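Local structure of flavin adenine dinucleotide synthase (Saccharomyces cerevisiae, 2WSI) at residues D146-F151 with S183-F188; G54-S59 with A160-I165. The protein catalyses the transfer of the adenylyl group of ATP to flavin mononucleotide, giving flavin adenine dinucleotide and diphosphate, the last step of FAD biosynthesis. One frame throughout, in Å; residues are numbered along the deposited sequence.

Interaction 1 of 2, residues D146-F151 with S183-F188; sequences DAFRDF and SNWPDF. With FAD (flavin-adenine dinucleotide), chain C.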
ATOM      1  N   ASP A 146       1.337  17.924  11.761  1.00 20.31           N
ATOM      2  CA  ASP A 146       1.800  19.235  11.306  1.00 22.15           C
ATOM      3  C   ASP A 146       2.160  19.180   9.824  1.00 18.73           C
ATOM      4  O   ASP A 146       1.890  20.113   9.070  1.00 22.09           O
ATOM      5  CB  ASP A 146       3.001  19.721  12.132  1.00 27.90           C
ATOM      6  CG  ASP A 146       2.675  19.868  13.629  1.00 35.92           C
ATOM      7  OD1 ASP A 146       1.615  20.435  13.979  1.00 32.41           O
ATOM      8  OD2 ASP A 146       3.491  19.407  14.455  1.00 48.07           O
ATOM      9  N   ALA A 147       2.775  18.089   9.411  1.00 17.75           N
ATOM     10  CA  ALA A 147       3.076  17.886   7.996  1.00 17.61           C
ATOM     11  C   ALA A 147       1.798  18.017   7.151  1.00 15.30           C
ATOM     12  O   ALA A 147       1.802  18.644   6.078  1.00 14.08           O
ATOM     13  CB  ALA A 147       3.718  16.514   7.783  1.00 15.20           C
ATOM     14  N   PHE A 148       0.697  17.438   7.624  1.00 12.30           N
ATOM     15  CA  PHE A 148      -0.537  17.527   6.847  1.00 12.69           C
ATOM     16  C   PHE A 148      -1.186  18.895   6.994  1.00 17.44           C
ATOM     17  O   PHE A 148      -1.846  19.376   6.070  1.00 14.47           O
ATOM     18  CB  PHE A 148      -1.499  16.376   7.170  1.00 13.61           C
ATOM     19  CG  PHE A 148      -1.172  15.127   6.407  1.00 18.39           C
ATOM     20  CD1 PHE A 148      -0.252  14.219   6.908  1.00 16.12           C
ATOM     21  CD2 PHE A 148      -1.740  14.889   5.153  1.00 15.73           C
ATOM     22  CE1 PHE A 148       0.105  13.085   6.179  1.00 16.62           C
ATOM     23  CE2 PHE A 148      -1.392  13.746   4.419  1.00 15.39           C
ATOM     24  CZ  PHE A 148      -0.471  12.840   4.947  1.00 17.07           C
ATOM     25  N   ARG A 149      -0.962  19.558   8.124  1.00 15.82           N
ATOM     26  CA  ARG A 149      -1.527  20.892   8.270  1.00 24.35           C
ATOM     27  C   ARG A 149      -0.898  21.785   7.214  1.00 18.49           C
ATOM     28  O   ARG A 149      -1.599  22.559   6.566  1.00 15.47           O
ATOM     29  CB  ARG A 149      -1.307  21.471   9.670  1.00 28.11           C
ATOM     30  CG  ARG A 149      -2.087  22.760   9.899  1.00 35.11           C
ATOM     31  CD  ARG A 149      -1.833  23.327  11.287  1.00 45.21           C
ATOM     32  NE  ARG A 149      -1.646  22.253  12.260  1.00 54.15           N
ATOM     33  CZ  ARG A 149      -2.638  21.582  12.835  1.00 44.12           C
ATOM     34  NH1 ARG A 149      -3.904  21.876  12.548  1.00 46.51           N
ATOM     35  NH2 ARG A 149      -2.360  20.618  13.702  1.00 40.94           N
ATOM     36  N   ASP A 150       0.415  21.656   7.023  1.00 18.65           N
ATOM     37  CA  ASP A 150       1.116  22.471   6.027  1.00 18.27           C
ATOM     38  C   ASP A 150       0.610  22.123   4.629  1.00 17.55           C
ATOM     39  O   ASP A 150       0.414  23.009   3.817  1.00 16.66           O
ATOM     40  CB  ASP A 150       2.628  22.260   6.073  1.00 19.31           C
ATOM     41  CG  ASP A 150       3.253  22.772   7.361  1.00 39.22           C
ATOM     42  OD1 ASP A 150       2.613  23.587   8.069  1.00 38.70           O
ATOM     43  OD2 ASP A 150       4.400  22.362   7.658  1.00 42.84           O
ATOM     44  N   PHE A 151       0.383  20.831   4.377  1.00 14.81           N
ATOM     45  CA  PHE A 151      -0.081  20.360   3.075  1.00 14.56           C
ATOM     46  C   PHE A 151      -1.427  21.001   2.735  1.00 12.11           C
ATOM     47  O   PHE A 151      -1.609  21.531   1.635  1.00 11.86           O
ATOM     48  CB  PHE A 151      -0.184  18.820   3.054  1.00 15.36           C
ATOM     49  CG  PHE A 151      -0.830  18.266   1.784  1.00 16.44           C
ATOM     50  CD1 PHE A 151      -0.165  18.329   0.563  1.00 14.13           C
ATOM     51  CD2 PHE A 151      -2.095  17.693   1.823  1.00 16.62           C
ATOM     52  CE1 PHE A 151      -0.746  17.836  -0.596  1.00 16.03           C
ATOM     53  CE2 PHE A 151      -2.684  17.197   0.660  1.00 18.61           C
ATOM     54  CZ  PHE A 151      -1.995  17.260  -0.552  1.00 14.58           C
ATOM     55  N   SER A 183      -9.577  16.415  16.527  1.00 42.18           N
ATOM     56  CA  SER A 183      -9.432  17.872  16.660  1.00 41.79           C
ATOM     57  C   SER A 183      -7.969  18.278  16.775  1.00 34.90           C
ATOM     58  O   SER A 183      -7.602  19.433  16.535  1.00 38.43           O
ATOM     59  CB  SER A 183     -10.234  18.379  17.854  1.00 41.50           C
ATOM     60  OG  SER A 183     -10.079  17.503  18.952  1.00 34.98           O
ATOM     61  N   ASN A 184      -7.146  17.306  17.143  1.00 23.15           N
ATOM     62  CA  ASN A 184      -5.698  17.403  17.030  1.00 35.95           C
ATOM     63  C   ASN A 184      -5.264  17.750  15.594  1.00 35.24           C
ATOM     64  O   ASN A 184      -4.334  18.518  15.357  1.00 34.72           O
ATOM     65  CB  ASN A 184      -5.129  16.039  17.445  1.00 28.52           C
ATOM     66  CG  ASN A 184      -3.620  15.949  17.311  1.00 42.60           C
ATOM     67  OD1 ASN A 184      -2.945  16.909  16.931  1.00 49.94           O
ATOM     68  ND2 ASN A 184      -3.078  14.781  17.638  1.00 47.82           N
ATOM     69  N   TRP A 185      -5.962  17.181  14.628  1.00 33.37           N
ATOM     70  CA  TRP A 185      -5.546  17.250  13.229  1.00 24.56           C
ATOM     71  C   TRP A 185      -6.270  18.365  12.473  1.00 22.99           C
ATOM     72  O   TRP A 185      -7.275  18.874  12.929  1.00 25.48           O
ATOM     73  CB  TRP A 185      -5.825  15.901  12.570  1.00 19.55           C
ATOM     74  CG  TRP A 185      -4.776  14.905  12.820  1.00 25.20           C
ATOM     75  CD1 TRP A 185      -4.465  14.312  14.015  1.00 22.43           C
ATOM     76  CD2 TRP A 185      -3.861  14.367  11.852  1.00 18.75           C
ATOM     77  NE1 TRP A 185      -3.415  13.436  13.847  1.00 19.02           N
ATOM     78  CE2 TRP A 185      -3.027  13.449  12.532  1.00 22.69           C
ATOM     79  CE3 TRP A 185      -3.677  14.561  10.479  1.00 19.41           C
ATOM     80  CZ2 TRP A 185      -2.021  12.734  11.886  1.00 20.06           C
ATOM     81  CZ3 TRP A 185      -2.665  13.847   9.831  1.00 16.34           C
ATOM     82  CH2 TRP A 185      -1.852  12.945  10.539  1.00 20.63           C
ATOM     83  N   PRO A 186      -5.759  18.741  11.297  1.00 20.79           N
ATOM     84  CA  PRO A 186      -6.504  19.667  10.450  1.00 20.54           C
ATOM     85  C   PRO A 186      -7.781  18.988   9.940  1.00 26.12           C
ATOM     86  O   PRO A 186      -7.816  17.764   9.885  1.00 15.88           O
ATOM     87  CB  PRO A 186      -5.543  19.945   9.283  1.00 23.66           C
ATOM     88  CG  PRO A 186      -4.315  19.158   9.528  1.00 27.69           C
ATOM     89  CD  PRO A 186      -4.553  18.212  10.643  1.00 28.54           C
ATOM     90  N   ASP A 187      -8.806  19.746   9.568  1.00 19.15           N
ATOM     91  CA  ASP A 187     -10.063  19.139   9.134  1.00 23.02           C
ATOM     92  C   ASP A 187      -9.997  18.633   7.688  1.00 26.11           C
ATOM     93  O   ASP A 187      -9.847  19.404   6.758  1.00 18.39           O
ATOM     94  CB  ASP A 187     -11.227  20.144   9.269  1.00 27.18           C
ATOM     95  CG  ASP A 187     -12.618  19.494   9.068  1.00 29.17           C
ATOM     96  OD1 ASP A 187     -12.721  18.263   8.831  1.00 21.97           O
ATOM     97  OD2 ASP A 187     -13.635  20.229   9.151  1.00 36.20           O
ATOM     98  N   PHE A 188     -10.075  17.322   7.518  1.00 17.75           N
ATOM     99  CA  PHE A 188     -10.365  16.725   6.213  1.00 13.06           C
ATOM    100  C   PHE A 188     -10.960  15.352   6.494  1.00 10.58           C
ATOM    101  O   PHE A 188     -10.979  14.911   7.643  1.00 13.80           O
ATOM    102  CB  PHE A 188      -9.118  16.595   5.320  1.00 10.24           C
ATOM    103  CG  PHE A 188      -7.964  15.841   5.949  1.00 12.64           C
ATOM    104  CD1 PHE A 188      -7.910  14.463   5.912  1.00 12.23           C
ATOM    105  CD2 PHE A 188      -6.906  16.531   6.539  1.00 17.37           C
ATOM    106  CE1 PHE A 188      -6.844  13.764   6.485  1.00 11.69           C
ATOM    107  CE2 PHE A 188      -5.829  15.850   7.110  1.00 14.38           C
ATOM    108  CZ  PHE A 188      -5.786  14.464   7.070  1.00 13.72           C
TER
HETATM  109  PA  FAD C2762       1.386   4.190   9.465  1.00 25.11           P
HETATM  110  O1A FAD C2762       2.774   3.610   9.480  1.00 25.55           O
HETATM  111  O2A FAD C2762       1.373   5.576  10.050  1.00 38.25           O
HETATM  112  O5B FAD C2762       0.682   4.142   8.005  1.00 20.66           O
HETATM  113  C5B FAD C2762      -0.723   4.302   7.928  1.00 16.98           C
HETATM  114  C4B FAD C2762      -1.062   5.006   6.611  1.00 15.06           C
HETATM  115  O4B FAD C2762      -0.784   6.377   6.726  1.00 19.87           O
HETATM  116  C3B FAD C2762      -0.206   4.502   5.464  1.00 16.45           C
HETATM  117  O3B FAD C2762      -0.793   3.396   4.826  1.00 14.93           O
HETATM  118  C2B FAD C2762      -0.156   5.716   4.556  1.00 12.69           C
HETATM  119  O2B FAD C2762      -1.307   5.772   3.740  1.00 16.97           O
HETATM  120  C1B FAD C2762      -0.186   6.859   5.536  1.00 16.42           C
HETATM  121  N9A FAD C2762       1.200   7.256   5.828  1.00 18.03           N
HETATM  122  C8A FAD C2762       2.004   6.851   6.865  1.00 23.63           C
HETATM  123  N7A FAD C2762       3.205   7.483   6.760  1.00 14.64           N
HETATM  124  C5A FAD C2762       3.164   8.263   5.648  1.00 19.71           C
HETATM  125  C6A FAD C2762       4.088   9.099   5.055  1.00 15.26           C
HETATM  126  N6A FAD C2762       5.317   9.295   5.566  1.00 15.88           N
HETATM  127  N1A FAD C2762       3.715   9.779   3.932  1.00 13.01           N
HETATM  128  C2A FAD C2762       2.462   9.644   3.373  1.00 15.73           C
HETATM  129  N3A FAD C2762       1.558   8.779   3.945  1.00 15.74           N
HETATM  130  C4A FAD C2762       1.909   8.133   5.079  1.00 16.27           C
HETATM  131  N1  FAD C2762      -4.540   9.891  14.120  1.00 23.68           N
HETATM  132  C2  FAD C2762      -5.488  10.372  14.986  1.00 23.88           C
HETATM  133  O2  FAD C2762      -5.484  10.022  16.166  1.00 30.53           O
HETATM  134  N3  FAD C2762      -6.443  11.252  14.541  1.00 26.86           N
HETATM  135  C4  FAD C2762      -6.460  11.665  13.227  1.00 28.00           C
HETATM  136  O4  FAD C2762      -7.355  12.449  12.893  1.00 24.47           O
HETATM  137  C4X FAD C2762      -5.496  11.179  12.339  1.00 18.42           C
HETATM  138  N5  FAD C2762      -5.475  11.564  11.001  1.00 21.16           N
HETATM  139  C5X FAD C2762      -4.519  11.065  10.137  1.00 18.24           C
HETATM  140  C6  FAD C2762      -4.489  11.445   8.795  1.00 16.27           C
HETATM  141  C7  FAD C2762      -3.491  10.948   7.952  1.00 14.18           C
HETATM  142  C7M FAD C2762      -3.423  11.347   6.505  1.00 16.31           C
HETATM  143  C8  FAD C2762      -2.546  10.062   8.452  1.00 21.91           C
HETATM  144  C8M FAD C2762      -1.485   9.498   7.554  1.00 21.95           C
HETATM  145  C9  FAD C2762      -2.587   9.680   9.781  1.00 21.88           C
HETATM  146  C9A FAD C2762      -3.556  10.182  10.627  1.00 23.12           C
HETATM  147  N10 FAD C2762      -3.561   9.797  11.953  1.00 24.68           N
HETATM  148  C10 FAD C2762      -4.542  10.275  12.797  1.00 24.87           C
HETATM  149  C1' FAD C2762      -2.533   8.816  12.449  1.00 26.69           C
HETATM  150  C2' FAD C2762      -3.035   7.368  12.259  1.00 21.38           C
HETATM  151  O2' FAD C2762      -4.322   7.146  12.784  1.00 25.97           O
HETATM  152  C3' FAD C2762      -2.085   6.328  12.847  1.00 28.60           C
HETATM  153  O3' FAD C2762      -2.152   6.381  14.252  1.00 25.46           O
HETATM  154  C4' FAD C2762      -0.661   6.574  12.387  1.00 29.94           C
HETATM  155  O4' FAD C2762      -0.631   6.774  10.989  1.00 26.79           O
HETATM  156  C5' FAD C2762       0.223   5.372  12.718  1.00 27.30           C
HETATM  157  O5' FAD C2762      -0.477   4.181  12.407  1.00 38.05           O
HETATM  158  P   FAD C2762       0.277   2.935  11.717  1.00 34.15           P
HETATM  159  O1P FAD C2762       1.679   2.828  12.269  1.00 31.74           O
HETATM  160  O2P FAD C2762      -0.562   1.684  11.844  1.00 31.53           O
HETATM  161  O3P FAD C2762       0.347   3.199  10.145  1.00 31.54           O
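Arg149 NH2 reaches the backbone oxygen of the loop, Asn184 O, in a weak hydrogen bond of 3.3 Å that is nevertheless fairly straight, 163° at the hydrogen. The oxygen lies at the edge of the guanidinium, near its plane, as does Asp146 OD1 one helical turn back, a long salt bridge at 4.0 Å from Arg149 NH2. Arg149 CG stands anti to its own backbone N (chi1 -171°) and the chain then bends at chi3, which folds the guanidinium back over Pro186. Pro186 CG lies over one face of the guanidinium, toward its rim, and comes to 3.5 Å from Arg149 CA, where loop and helix backbones are closest.

Deeper in, the contact turns aromatic and belongs to the flavin pocket. Trp185 lays one face on the isoalloxazine, with FAD N5 over its centre and Trp185 CZ3 3.2 Å from FAD C6. Phe148 CD1 lies at the indole's edge, 3.8 Å from Trp185 CZ3, the two rings inclined obliquely at 40°. Phe148 in turn offers a face to the flavin methyl FAD C7M, while Phe188 meets FAD C6 with its ring edge, 3.7 Å from Phe188 CZ.

Helix 144-154 thus lies against the loop joining strands 178-180 and 189-191, and Phe148 and Phe188 both continue inward onto Ile161 of strand 160-162.

Interaction 2 of 2, residues G54-S59 with A160-I165; sequences GEISFS and AIVIGI. With FAD (flavin-adenine dinucleotide), chain C.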
ATOM      1  N   GLY A  54      -8.352  16.601  -7.536  1.00 12.08           N
ATOM      2  CA  GLY A  54      -7.649  17.128  -6.384  1.00 16.40           C
ATOM      3  C   GLY A  54      -8.472  17.185  -5.102  1.00 11.88           C
ATOM      4  O   GLY A  54      -7.930  17.526  -4.056  1.00 10.75           O
ATOM      5  N   GLU A  55      -9.760  16.876  -5.175  1.00  6.23           N
ATOM      6  CA  GLU A  55     -10.585  16.858  -3.965  1.00  9.38           C
ATOM      7  C   GLU A  55     -10.037  15.794  -3.034  1.00 13.41           C
ATOM      8  O   GLU A  55     -10.120  15.916  -1.803  1.00  9.52           O
ATOM      9  CB  GLU A  55     -12.059  16.535  -4.270  1.00 12.22           C
ATOM     10  CG  GLU A  55     -12.775  17.624  -5.042  1.00 17.74           C
ATOM     11  CD  GLU A  55     -14.220  17.257  -5.404  1.00 19.91           C
ATOM     12  OE1 GLU A  55     -14.733  16.255  -4.898  1.00 17.42           O
ATOM     13  OE2 GLU A  55     -14.848  17.974  -6.198  1.00 30.21           O
ATOM     14  N   ILE A  56      -9.508  14.738  -3.640  1.00  6.99           N
ATOM     15  CA  ILE A  56      -8.912  13.644  -2.883  1.00  8.11           C
ATOM     16  C   ILE A  56      -7.433  13.572  -3.173  1.00 10.96           C
ATOM     17  O   ILE A  56      -7.056  13.485  -4.330  1.00  8.54           O
ATOM     18  CB  ILE A  56      -9.486  12.280  -3.293  1.00 11.39           C
ATOM     19  CG1 ILE A  56     -11.004  12.212  -3.070  1.00 10.43           C
ATOM     20  CG2 ILE A  56      -8.857  11.169  -2.450  1.00  9.22           C
ATOM     21  CD1 ILE A  56     -11.600  10.919  -3.576  1.00 11.97           C
ATOM     22  N   SER A  57      -6.606  13.526  -2.127  1.00  7.15           N
ATOM     23  CA  SER A  57      -5.213  13.169  -2.300  1.00  9.71           C
ATOM     24  C   SER A  57      -4.951  11.795  -1.683  1.00 13.01           C
ATOM     25  O   SER A  57      -5.522  11.449  -0.658  1.00  7.09           O
ATOM     26  CB  SER A  57      -4.313  14.166  -1.607  1.00 15.25           C
ATOM     27  OG  SER A  57      -2.979  13.862  -1.927  1.00 22.27           O
ATOM     28  N   PHE A  58      -4.100  11.020  -2.325  1.00 11.86           N
ATOM     29  CA  PHE A  58      -3.751   9.680  -1.849  1.00  7.53           C
ATOM     30  C   PHE A  58      -2.465   9.786  -1.015  1.00 12.39           C
ATOM     31  O   PHE A  58      -1.423  10.245  -1.525  1.00  8.13           O
ATOM     32  CB  PHE A  58      -3.528   8.766  -3.069  1.00  8.99           C
ATOM     33  CG  PHE A  58      -3.460   7.313  -2.721  1.00  8.90           C
ATOM     34  CD1 PHE A  58      -4.553   6.500  -2.919  1.00 11.20           C
ATOM     35  CD2 PHE A  58      -2.305   6.773  -2.173  1.00  8.63           C
ATOM     36  CE1 PHE A  58      -4.516   5.146  -2.560  1.00 11.06           C
ATOM     37  CE2 PHE A  58      -2.251   5.426  -1.798  1.00 11.92           C
ATOM     38  CZ  PHE A  58      -3.350   4.614  -1.988  1.00 13.96           C
ATOM     39  N   SER A  59      -2.516   9.410   0.271  1.00 12.52           N
ATOM     40  CA  SER A  59      -1.275   9.408   1.063  1.00  8.87           C
ATOM     41  C   SER A  59      -0.506   8.117   0.820  1.00 15.08           C
ATOM     42  O   SER A  59      -0.963   7.015   1.121  1.00 10.71           O
ATOM     43  CB  SER A  59      -1.496   9.660   2.569  1.00 14.44           C
ATOM     44  OG  SER A  59      -2.344   8.683   3.153  1.00 19.78           O
ATOM     45  N   ALA A 160     -10.402  15.367   1.220  1.00  7.28           N
ATOM     46  CA  ALA A 160     -10.288  13.994   1.764  1.00  8.21           C
ATOM     47  C   ALA A 160      -8.920  13.416   1.389  1.00  7.59           C
ATOM     48  O   ALA A 160      -8.338  13.815   0.382  1.00  6.91           O
ATOM     49  CB  ALA A 160     -11.388  13.110   1.195  1.00  8.63           C
ATOM     50  N   ILE A 161      -8.402  12.529   2.232  1.00  6.71           N
ATOM     51  CA  ILE A 161      -7.134  11.882   2.007  1.00  6.43           C
ATOM     52  C   ILE A 161      -7.274  10.373   2.205  1.00 10.50           C
ATOM     53  O   ILE A 161      -7.821   9.937   3.203  1.00  7.72           O
ATOM     54  CB  ILE A 161      -6.092  12.432   2.964  1.00  7.15           C
ATOM     55  CG1 ILE A 161      -6.092  13.959   2.798  1.00 11.98           C
ATOM     56  CG2 ILE A 161      -4.714  11.803   2.673  1.00  6.68           C
ATOM     57  CD1 ILE A 161      -4.797  14.642   3.081  1.00 16.78           C
ATOM     58  N   VAL A 162      -6.787   9.605   1.234  1.00  9.08           N
ATOM     59  CA  VAL A 162      -6.837   8.160   1.291  1.00  8.44           C
ATOM     60  C   VAL A 162      -5.640   7.683   2.115  1.00  9.83           C
ATOM     61  O   VAL A 162      -4.524   8.101   1.874  1.00  8.93           O
ATOM     62  CB  VAL A 162      -6.739   7.536  -0.126  1.00 10.70           C
ATOM     63  CG1 VAL A 162      -6.904   6.016  -0.040  1.00 11.37           C
ATOM     64  CG2 VAL A 162      -7.782   8.152  -1.102  1.00  7.49           C
ATOM     65  N   ILE A 163      -5.878   6.751   3.037  1.00  7.86           N
ATOM     66  CA  ILE A 163      -4.891   6.335   4.040  1.00 11.88           C
ATOM     67  C   ILE A 163      -4.929   4.809   4.105  1.00 13.98           C
ATOM     68  O   ILE A 163      -6.007   4.248   4.298  1.00  8.18           O
ATOM     69  CB  ILE A 163      -5.316   6.836   5.425  1.00 10.79           C
ATOM     70  CG1 ILE A 163      -5.444   8.368   5.396  1.00 10.55           C
ATOM     71  CG2 ILE A 163      -4.356   6.347   6.504  1.00 18.61           C
ATOM     72  CD1 ILE A 163      -6.093   8.959   6.671  1.00 10.09           C
ATOM     73  N   GLY A 164      -3.776   4.154   3.951  1.00  8.51           N
ATOM     74  CA  GLY A 164      -3.736   2.696   3.879  1.00  9.87           C
ATOM     75  C   GLY A 164      -3.654   2.026   5.256  1.00 10.40           C
ATOM     76  O   GLY A 164      -3.060   0.961   5.404  1.00 10.40           O
ATOM     77  N   ILE A 165      -4.266   2.645   6.249  1.00 10.31           N
ATOM     78  CA  ILE A 165      -4.211   2.149   7.619  1.00 12.27           C
ATOM     79  C   ILE A 165      -5.016   0.851   7.746  1.00 11.69           C
ATOM     80  O   ILE A 165      -6.008   0.666   7.086  1.00 12.81           O
ATOM     81  CB  ILE A 165      -4.758   3.217   8.584  1.00 17.35           C
ATOM     82  CG1 ILE A 165      -4.527   2.836  10.055  1.00 20.13           C
ATOM     83  CG2 ILE A 165      -6.218   3.477   8.291  1.00 16.09           C
ATOM     84  CD1 ILE A 165      -4.611   4.062  11.010  1.00 24.00           C
TER
HETATM   85  PA  FAD C2762       1.386   4.190   9.465  1.00 25.11           P
HETATM   86  O1A FAD C2762       2.774   3.610   9.480  1.00 25.55           O
HETATM   87  O2A FAD C2762       1.373   5.576  10.050  1.00 38.25           O
HETATM   88  O5B FAD C2762       0.682   4.142   8.005  1.00 20.66           O
HETATM   89  C5B FAD C2762      -0.723   4.302   7.928  1.00 16.98           C
HETATM   90  C4B FAD C2762      -1.062   5.006   6.611  1.00 15.06           C
HETATM   91  O4B FAD C2762      -0.784   6.377   6.726  1.00 19.87           O
HETATM   92  C3B FAD C2762      -0.206   4.502   5.464  1.00 16.45           C
HETATM   93  O3B FAD C2762      -0.793   3.396   4.826  1.00 14.93           O
HETATM   94  C2B FAD C2762      -0.156   5.716   4.556  1.00 12.69           C
HETATM   95  O2B FAD C2762      -1.307   5.772   3.740  1.00 16.97           O
HETATM   96  C1B FAD C2762      -0.186   6.859   5.536  1.00 16.42           C
HETATM   97  N9A FAD C2762       1.200   7.256   5.828  1.00 18.03           N
HETATM   98  C8A FAD C2762       2.004   6.851   6.865  1.00 23.63           C
HETATM   99  N7A FAD C2762       3.205   7.483   6.760  1.00 14.64           N
HETATM  100  C5A FAD C2762       3.164   8.263   5.648  1.00 19.71           C
HETATM  101  C6A FAD C2762       4.088   9.099   5.055  1.00 15.26           C
HETATM  102  N6A FAD C2762       5.317   9.295   5.566  1.00 15.88           N
HETATM  103  N1A FAD C2762       3.715   9.779   3.932  1.00 13.01           N
HETATM  104  C2A FAD C2762       2.462   9.644   3.373  1.00 15.73           C
HETATM  105  N3A FAD C2762       1.558   8.779   3.945  1.00 15.74           N
HETATM  106  C4A FAD C2762       1.909   8.133   5.079  1.00 16.27           C
HETATM  107  N1  FAD C2762      -4.540   9.891  14.120  1.00 23.68           N
HETATM  108  C2  FAD C2762      -5.488  10.372  14.986  1.00 23.88           C
HETATM  109  O2  FAD C2762      -5.484  10.022  16.166  1.00 30.53           O
HETATM  110  N3  FAD C2762      -6.443  11.252  14.541  1.00 26.86           N
HETATM  111  C4  FAD C2762      -6.460  11.665  13.227  1.00 28.00           C
HETATM  112  O4  FAD C2762      -7.355  12.449  12.893  1.00 24.47           O
HETATM  113  C4X FAD C2762      -5.496  11.179  12.339  1.00 18.42           C
HETATM  114  N5  FAD C2762      -5.475  11.564  11.001  1.00 21.16           N
HETATM  115  C5X FAD C2762      -4.519  11.065  10.137  1.00 18.24           C
HETATM  116  C6  FAD C2762      -4.489  11.445   8.795  1.00 16.27           C
HETATM  117  C7  FAD C2762      -3.491  10.948   7.952  1.00 14.18           C
HETATM  118  C7M FAD C2762      -3.423  11.347   6.505  1.00 16.31           C
HETATM  119  C8  FAD C2762      -2.546  10.062   8.452  1.00 21.91           C
HETATM  120  C8M FAD C2762      -1.485   9.498   7.554  1.00 21.95           C
HETATM  121  C9  FAD C2762      -2.587   9.680   9.781  1.00 21.88           C
HETATM  122  C9A FAD C2762      -3.556  10.182  10.627  1.00 23.12           C
HETATM  123  N10 FAD C2762      -3.561   9.797  11.953  1.00 24.68           N
HETATM  124  C10 FAD C2762      -4.542  10.275  12.797  1.00 24.87           C
HETATM  125  C1' FAD C2762      -2.533   8.816  12.449  1.00 26.69           C
HETATM  126  C2' FAD C2762      -3.035   7.368  12.259  1.00 21.38           C
HETATM  127  O2' FAD C2762      -4.322   7.146  12.784  1.00 25.97           O
HETATM  128  C3' FAD C2762      -2.085   6.328  12.847  1.00 28.60           C
HETATM  129  O3' FAD C2762      -2.152   6.381  14.252  1.00 25.46           O
HETATM  130  C4' FAD C2762      -0.661   6.574  12.387  1.00 29.94           C
HETATM  131  O4' FAD C2762      -0.631   6.774  10.989  1.00 26.79           O
HETATM  132  C5' FAD C2762       0.223   5.372  12.718  1.00 27.30           C
HETATM  133  O5' FAD C2762      -0.477   4.181  12.407  1.00 38.05           O
HETATM  134  P   FAD C2762       0.277   2.935  11.717  1.00 34.15           P
HETATM  135  O1P FAD C2762       1.679   2.828  12.269  1.00 31.74           O
HETATM  136  O2P FAD C2762      -0.562   1.684  11.844  1.00 31.53           O
HETATM  137  O3P FAD C2762       0.347   3.199  10.145  1.00 31.54           O
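Ser59 and Gly164 hold the adenosine ribose between them: FAD O2B donates to Ser59 O at 2.9 Å and accepts from Gly164 N at 3.0 Å, the latter bond almost straight at 177°. Ile163 covers the neighbouring part of the ligand, its CD1 3.5 Å from FAD C7 of the flavin and its CG2 against the ribose at FAD C4B and O4B. Cutting Ile163 back to an alanine takes away CG1, CG2 and CD1, which would probably leave a gap beside the flavin's dimethyl end and the ribose.

Behind this shell, Val162 O fixes Ser59 by two bonds, from Ser59 N and, at 2.6 Å, from Ser59 OG, which approaches tilted 21° from the carbonyl plane. Ser59 OG sits between its backbone N and carbonyl carbon, a torsion (chi1 59°) that aims it back at Val162 O. Parallel strand pairing carries on behind it through Val162 N to Ser57 O, Ser57 N to Ala160 O and Ala160 N to Glu55 O. On one face Val162 packs against Phe58 and, tightly, against Ile56, CG2 to CG2 at 3.5 Å; helix 64-87 covers this side. Ile161 CG2 lies on the other face, by Ser59 CB.

One ribose hydroxyl therefore serves as donor to Ser59 O, at the end of strand 56-59, and acceptor from Gly164 N, in the loop that follows strand 160-162, consistent with recognition of a ribose that carries its 2'-hydroxyl.

Overall arrangement
Interactions 1 and 2 have centres about 13 Å apart and both touch FAD, interaction 2 at the adenosine ribose and the flavin's dimethyl end, interaction 1 at the isoalloxazine. Along the chain their segments alternate: strand 56-59, helix 144-154, strand 160-162, then the 183-188 loop. Strands 56-59 and 160-162 are neighbours in the centre of the six-stranded sheet of this PAPS reductase family domain, and helix 144-154, which precedes strand 160-162, packs on the face bearing Ser57 and Ile161. There the two contacts join, Phe148 CD2 lying 3.7 Å from Ile161 CD1. Sheet, helix and loop thus form adjoining parts of the pocket, against the flavin and the adenosine ribose.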